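Local coordinates for NH(3)-dependent NAD(+) synthetase (Francisella tularensis subsp. holarctica LVS, PDB 3FIU), which belongs to the NAD synthase family of the HUP clan, with a parallel sheet between helices, and here holds adenosine monophosphate, pyrophosphate and magnesium, at residues G38-A43 and S172-L177; T201-D204 and T209-E212. One frame throughout, in Å; residues are numbered along the deposited sequence.

From the N terminus, the chain runs through helix 9-25 and strand 31-35 into the segment 38-43, which opens helix 40-51. Contact 1 closes a long loop there: 128 residues, including the other three strands of the parallel sheet, separate 38-43 from 172-177, where helix 171-180 returns to lie against the start of helix 40-51. Contact 2 comes later and in series, neither nested nor crossing; it closes a short turn between helices 202-206 and 210-218. The centres lie about 14 Å apart and the nearest atoms about 5 Å. Lys171, just before the segment 172-177, bridges the two: it pairs with Asp41 of contact 1, hydrogen-bonds to pyrophosphate and makes a cation-pi contact with Tyr210 of contact 2.

Contact 1: G38-A43 and S172-L177; sequences GGIDSA and SQVFEL. With MG (magnesium ion), chain E; POP (pyrophosphate 2-), chain H; AMP (adenosine monophosphate), chain G.
One face of the Phe175 ring receives the CG2 methyl of Ile40 in a CH-pi contact, 4.3 Å from CG2 to the ring centroid and 26° off the normal. The other branch of the isoleucine works nearer the rim, where Ile40 CG1 comes 3.7 Å from Phe175 CD2. At chi1 -169° CG1 points away from the backbone N of Ile40, which leaves CG2 over the ring, and the same CG1 lies 3.9 Å from Val174 CG1. A branched apolar residue suits this buried place between valine and ring. The second flat group, the carboxylate of Asp41, divides its oxygens. OD2 binds magnesium at 2.1 Å, while OD1 passes 3.5 Å from Val174 CG1 and finds its polar partners in the salt bridge with Lys171 and a hydrogen bond from Asn144. Two fixed oxygens leave this carboxylate little freedom to rotate.

Ser37 to Ser42 read SGGIDS, the SGGxDS signature of the PP-loop in this family, which wraps phosphate at the start of a helix. Gly38 has a positive phi, readily adopted by glycine, and Gly39, the N-cap, has no side chain to keep pyrophosphate away from the backbone. Beyond the cap, Ser42 N gives pyrophosphate O1 a hydrogen bond of 2.8 Å at 168°, and Ser42 OG donates to the same O1 at 2.7 Å; Asp41 N adds a weak bond to the bridging O. The same magnesium is also held by Glu147, two pyrophosphate oxygens, water 1 and O1P of adenosine monophosphate.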
# COMPACT_ATOMS: atom_id res chain seq x y z
N GLY A 38 7.66 -15.47 12.60
CA GLY A 38 8.00 -16.78 13.16
C GLY A 38 7.78 -17.85 12.10
O GLY A 38 8.09 -19.03 12.33
N GLY A 39 7.31 -17.41 10.93
CA GLY A 39 7.18 -18.31 9.73
C GLY A 39 8.46 -18.41 8.91
O GLY A 39 9.41 -17.66 9.10
N ILE A 40 8.47 -19.33 7.94
CA ILE A 40 9.64 -19.60 7.12
C ILE A 40 10.00 -18.49 6.10
O ILE A 40 11.18 -18.23 5.87
CB ILE A 40 9.46 -20.94 6.34
CG1 ILE A 40 10.77 -21.35 5.68
CG2 ILE A 40 8.33 -20.81 5.24
CD1 ILE A 40 11.81 -21.70 6.67
N ASP A 41 9.00 -17.85 5.49
CA ASP A 41 9.28 -16.85 4.42
C ASP A 41 10.04 -15.68 5.01
O ASP A 41 11.07 -15.26 4.48
CB ASP A 41 7.99 -16.31 3.76
CG ASP A 41 7.16 -17.37 3.06
OD1 ASP A 41 7.73 -18.36 2.54
OD2 ASP A 41 5.91 -17.18 3.02
N SER A 42 9.54 -15.15 6.13
CA SER A 42 10.21 -14.00 6.74
C SER A 42 11.52 -14.42 7.39
O SER A 42 12.49 -13.64 7.38
CB SER A 42 9.31 -13.26 7.74
OG SER A 42 8.78 -14.17 8.71
N ALA A 43 11.58 -15.65 7.90
CA ALA A 43 12.84 -16.16 8.46
C ALA A 43 13.96 -16.18 7.39
O ALA A 43 15.10 -15.70 7.61
CB ALA A 43 12.64 -17.54 9.09
N SER A 172 8.79 -25.03 -1.64
CA SER A 172 9.82 -26.01 -1.36
C SER A 172 11.22 -25.42 -1.48
O SER A 172 12.13 -25.81 -0.72
CB SER A 172 9.67 -27.23 -2.29
OG SER A 172 9.98 -26.85 -3.62
N GLN A 173 11.41 -24.47 -2.40
CA GLN A 173 12.70 -23.81 -2.53
C GLN A 173 12.97 -22.84 -1.38
O GLN A 173 14.11 -22.69 -0.95
CB GLN A 173 12.83 -23.09 -3.87
CG GLN A 173 12.93 -24.06 -5.04
CD GLN A 173 12.75 -23.40 -6.38
OE1 GLN A 173 12.03 -22.38 -6.51
NE2 GLN A 173 13.36 -23.98 -7.41
N VAL A 174 11.91 -22.20 -0.89
CA VAL A 174 12.04 -21.38 0.33
C VAL A 174 12.51 -22.27 1.51
O VAL A 174 13.45 -21.91 2.24
CB VAL A 174 10.74 -20.63 0.66
CG1 VAL A 174 10.85 -19.88 2.02
CG2 VAL A 174 10.38 -19.65 -0.50
N PHE A 175 11.88 -23.43 1.68
CA PHE A 175 12.28 -24.35 2.74
C PHE A 175 13.73 -24.85 2.57
O PHE A 175 14.47 -24.97 3.55
CB PHE A 175 11.32 -25.52 2.85
CG PHE A 175 10.08 -25.22 3.65
CD1 PHE A 175 8.83 -25.24 3.05
CD2 PHE A 175 10.16 -24.96 5.01
CE1 PHE A 175 7.66 -24.99 3.77
CE2 PHE A 175 8.98 -24.70 5.75
CZ PHE A 175 7.74 -24.71 5.13
N GLU A 176 14.12 -25.13 1.33
CA GLU A 176 15.50 -25.53 1.05
C GLU A 176 16.50 -24.45 1.47
O GLU A 176 17.55 -24.75 2.02
CB GLU A 176 15.70 -25.84 -0.44
CG GLU A 176 15.09 -27.13 -0.89
CD GLU A 176 15.46 -27.44 -2.34
OE1 GLU A 176 16.68 -27.39 -2.66
OE2 GLU A 176 14.54 -27.74 -3.13
N LEU A 177 16.15 -23.19 1.20
CA LEU A 177 16.97 -22.06 1.65
C LEU A 177 17.00 -21.97 3.18
O LEU A 177 18.07 -21.76 3.78
CB LEU A 177 16.45 -20.75 1.05
CG LEU A 177 16.76 -20.48 -0.42
CD1 LEU A 177 16.16 -19.16 -0.80
CD2 LEU A 177 18.27 -20.48 -0.63
MG MG E . 4.37 -16.10 4.00
P1 POP H . 5.78 -16.22 6.95
O1 POP H . 7.19 -15.89 7.39
O2 POP H . 5.39 -15.46 5.72
O3 POP H . 4.73 -15.98 8.03
O POP H . 5.75 -17.79 6.53
P2 POP H . 4.41 -18.54 6.06
O4 POP H . 3.90 -17.90 4.78
O5 POP H . 4.93 -19.92 5.78
O6 POP H . 3.35 -18.59 7.13
P AMP G . 1.93 -14.76 6.00
O1P AMP G . 2.48 -15.15 4.64
O2P AMP G . 0.55 -14.09 5.90
O3P AMP G . 2.02 -15.74 7.11
O5' AMP G . 2.82 -13.48 6.49
C5' AMP G . 3.17 -12.47 5.52
C4' AMP G . 4.24 -11.58 6.14
O4' AMP G . 3.67 -10.66 7.09
C3' AMP G . 5.27 -12.35 6.97
O3' AMP G . 6.23 -12.91 6.09
C2' AMP G . 5.85 -11.24 7.84
O2' AMP G . 6.87 -10.50 7.15
C1' AMP G . 4.63 -10.35 8.10
N9 AMP G . 4.03 -10.73 9.40
C8 AMP G . 2.95 -11.53 9.61
N7 AMP G . 2.69 -11.67 10.94
C5 AMP G . 3.65 -10.97 11.59
C6 AMP G . 3.95 -10.68 13.00
N6 AMP G . 3.20 -11.23 13.99
N1 AMP G . 5.00 -9.87 13.23
C2 AMP G . 5.77 -9.33 12.26
N3 AMP G . 5.55 -9.53 10.94
C4 AMP G . 4.51 -10.33 10.58
O HOH W 1 5.04 -14.26 2.90

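Contact 2: T201-D204 and T209-E212; sequences TDED and TYQE. With NA (sodium ion), chain I.
Tyr210 and Asp202 meet through a very short hydrogen bond, 2.5 Å from the donor OH to OD2, which lies in the plane of the ring at its edge. The carboxylate itself is turned 57° from the ring. Its OD2 also binds sodium at 2.4 Å, with OD1 farther off at 2.9 Å. Asp202 is one of the residues lining the pyrophosphate pocket, so Tyr210 helps position a first-shell group. Tyrosine suits the site because its rigid ring, which also makes a cation-pi contact with Lys171, carries a donor across to the aspartate.

Glu203 reaches the same helix start through its extended chain. OE2 accepts from Tyr210 N at 2.8 Å, on its anti side and 33° out of the carboxylate plane, and also from water 2, which in turn accepts from Gln211 N. At the N-terminal end of helix 210-218, the N-cap Thr209 and Glu212 form a capping box: Thr209 N donates to Glu212 OE1 at 3.0 Å, and Glu212 N to Thr209 OG1 at 3.1 Å. Thr201 OG1 accepts from Asp204 N, capping helix 202-206.

Three first-turn N-H groups thus have acceptors, one of them a water, and the positive end of the helix dipole would probably favour the negative charge of Glu203.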
# COMPACT_ATOMS: atom_id res chain seq x y z
N THR A 201 -4.04 -22.94 9.05
CA THR A 201 -2.94 -23.28 8.15
C THR A 201 -3.25 -22.80 6.74
O THR A 201 -4.40 -22.83 6.29
CB THR A 201 -2.61 -24.81 8.09
OG1 THR A 201 -3.70 -25.50 7.44
CG2 THR A 201 -2.37 -25.39 9.49
N ASP A 202 -2.21 -22.35 6.04
CA ASP A 202 -2.38 -21.88 4.67
C ASP A 202 -3.05 -22.94 3.78
O ASP A 202 -3.91 -22.63 2.95
CB ASP A 202 -1.03 -21.56 4.06
CG ASP A 202 -0.37 -20.32 4.67
OD1 ASP A 202 -0.91 -19.73 5.64
OD2 ASP A 202 0.71 -19.97 4.18
N GLU A 203 -2.62 -24.19 3.93
CA GLU A 203 -3.09 -25.25 3.05
C GLU A 203 -4.58 -25.55 3.26
O GLU A 203 -5.31 -25.75 2.27
CB GLU A 203 -2.22 -26.49 3.21
CG GLU A 203 -0.81 -26.25 2.69
CD GLU A 203 0.02 -27.51 2.69
OE1 GLU A 203 -0.29 -28.41 3.51
OE2 GLU A 203 0.97 -27.62 1.89
N ASP A 204 -5.04 -25.51 4.53
CA ASP A 204 -6.46 -25.64 4.87
C ASP A 204 -7.24 -24.48 4.31
O ASP A 204 -8.39 -24.63 3.89
CB ASP A 204 -6.67 -25.60 6.39
CG ASP A 204 -6.55 -26.95 7.05
OD1 ASP A 204 -5.94 -27.87 6.48
OD2 ASP A 204 -7.08 -27.07 8.18
N THR A 209 -2.50 -27.91 -1.47
CA THR A 209 -1.22 -27.99 -0.77
C THR A 209 -0.17 -27.16 -1.49
O THR A 209 -0.30 -26.86 -2.69
CB THR A 209 -0.71 -29.45 -0.67
OG1 THR A 209 -0.38 -29.93 -1.98
CG2 THR A 209 -1.72 -30.36 -0.01
N TYR A 210 0.87 -26.78 -0.76
CA TYR A 210 1.98 -26.09 -1.42
C TYR A 210 2.64 -26.96 -2.47
O TYR A 210 3.13 -26.44 -3.47
CB TYR A 210 3.02 -25.54 -0.43
CG TYR A 210 2.55 -24.23 0.20
CD1 TYR A 210 2.08 -24.18 1.54
CD2 TYR A 210 2.54 -23.03 -0.55
CE1 TYR A 210 1.63 -22.96 2.11
CE2 TYR A 210 2.10 -21.84 0.00
CZ TYR A 210 1.66 -21.80 1.33
OH TYR A 210 1.24 -20.58 1.84
N GLN A 211 2.67 -28.27 -2.25
CA GLN A 211 3.31 -29.14 -3.24
C GLN A 211 2.55 -29.09 -4.57
O GLN A 211 3.16 -29.01 -5.64
CB GLN A 211 3.45 -30.59 -2.76
CG GLN A 211 4.46 -31.40 -3.61
CD GLN A 211 5.82 -30.69 -3.74
OE1 GLN A 211 6.46 -30.36 -2.74
NE2 GLN A 211 6.25 -30.44 -4.98
N GLU A 212 1.22 -29.08 -4.47
CA GLU A 212 0.33 -28.91 -5.63
C GLU A 212 0.54 -27.57 -6.31
O GLU A 212 0.71 -27.53 -7.53
CB GLU A 212 -1.13 -29.14 -5.25
CG GLU A 212 -1.46 -30.61 -5.07
CD GLU A 212 -2.77 -30.87 -4.35
OE1 GLU A 212 -3.09 -30.16 -3.38
OE2 GLU A 212 -3.48 -31.81 -4.77
NA NA I . 1.27 -17.83 5.23
O HOH W 2 2.60 -29.44 0.44
O HOH W 3 0.28 -16.76 2.92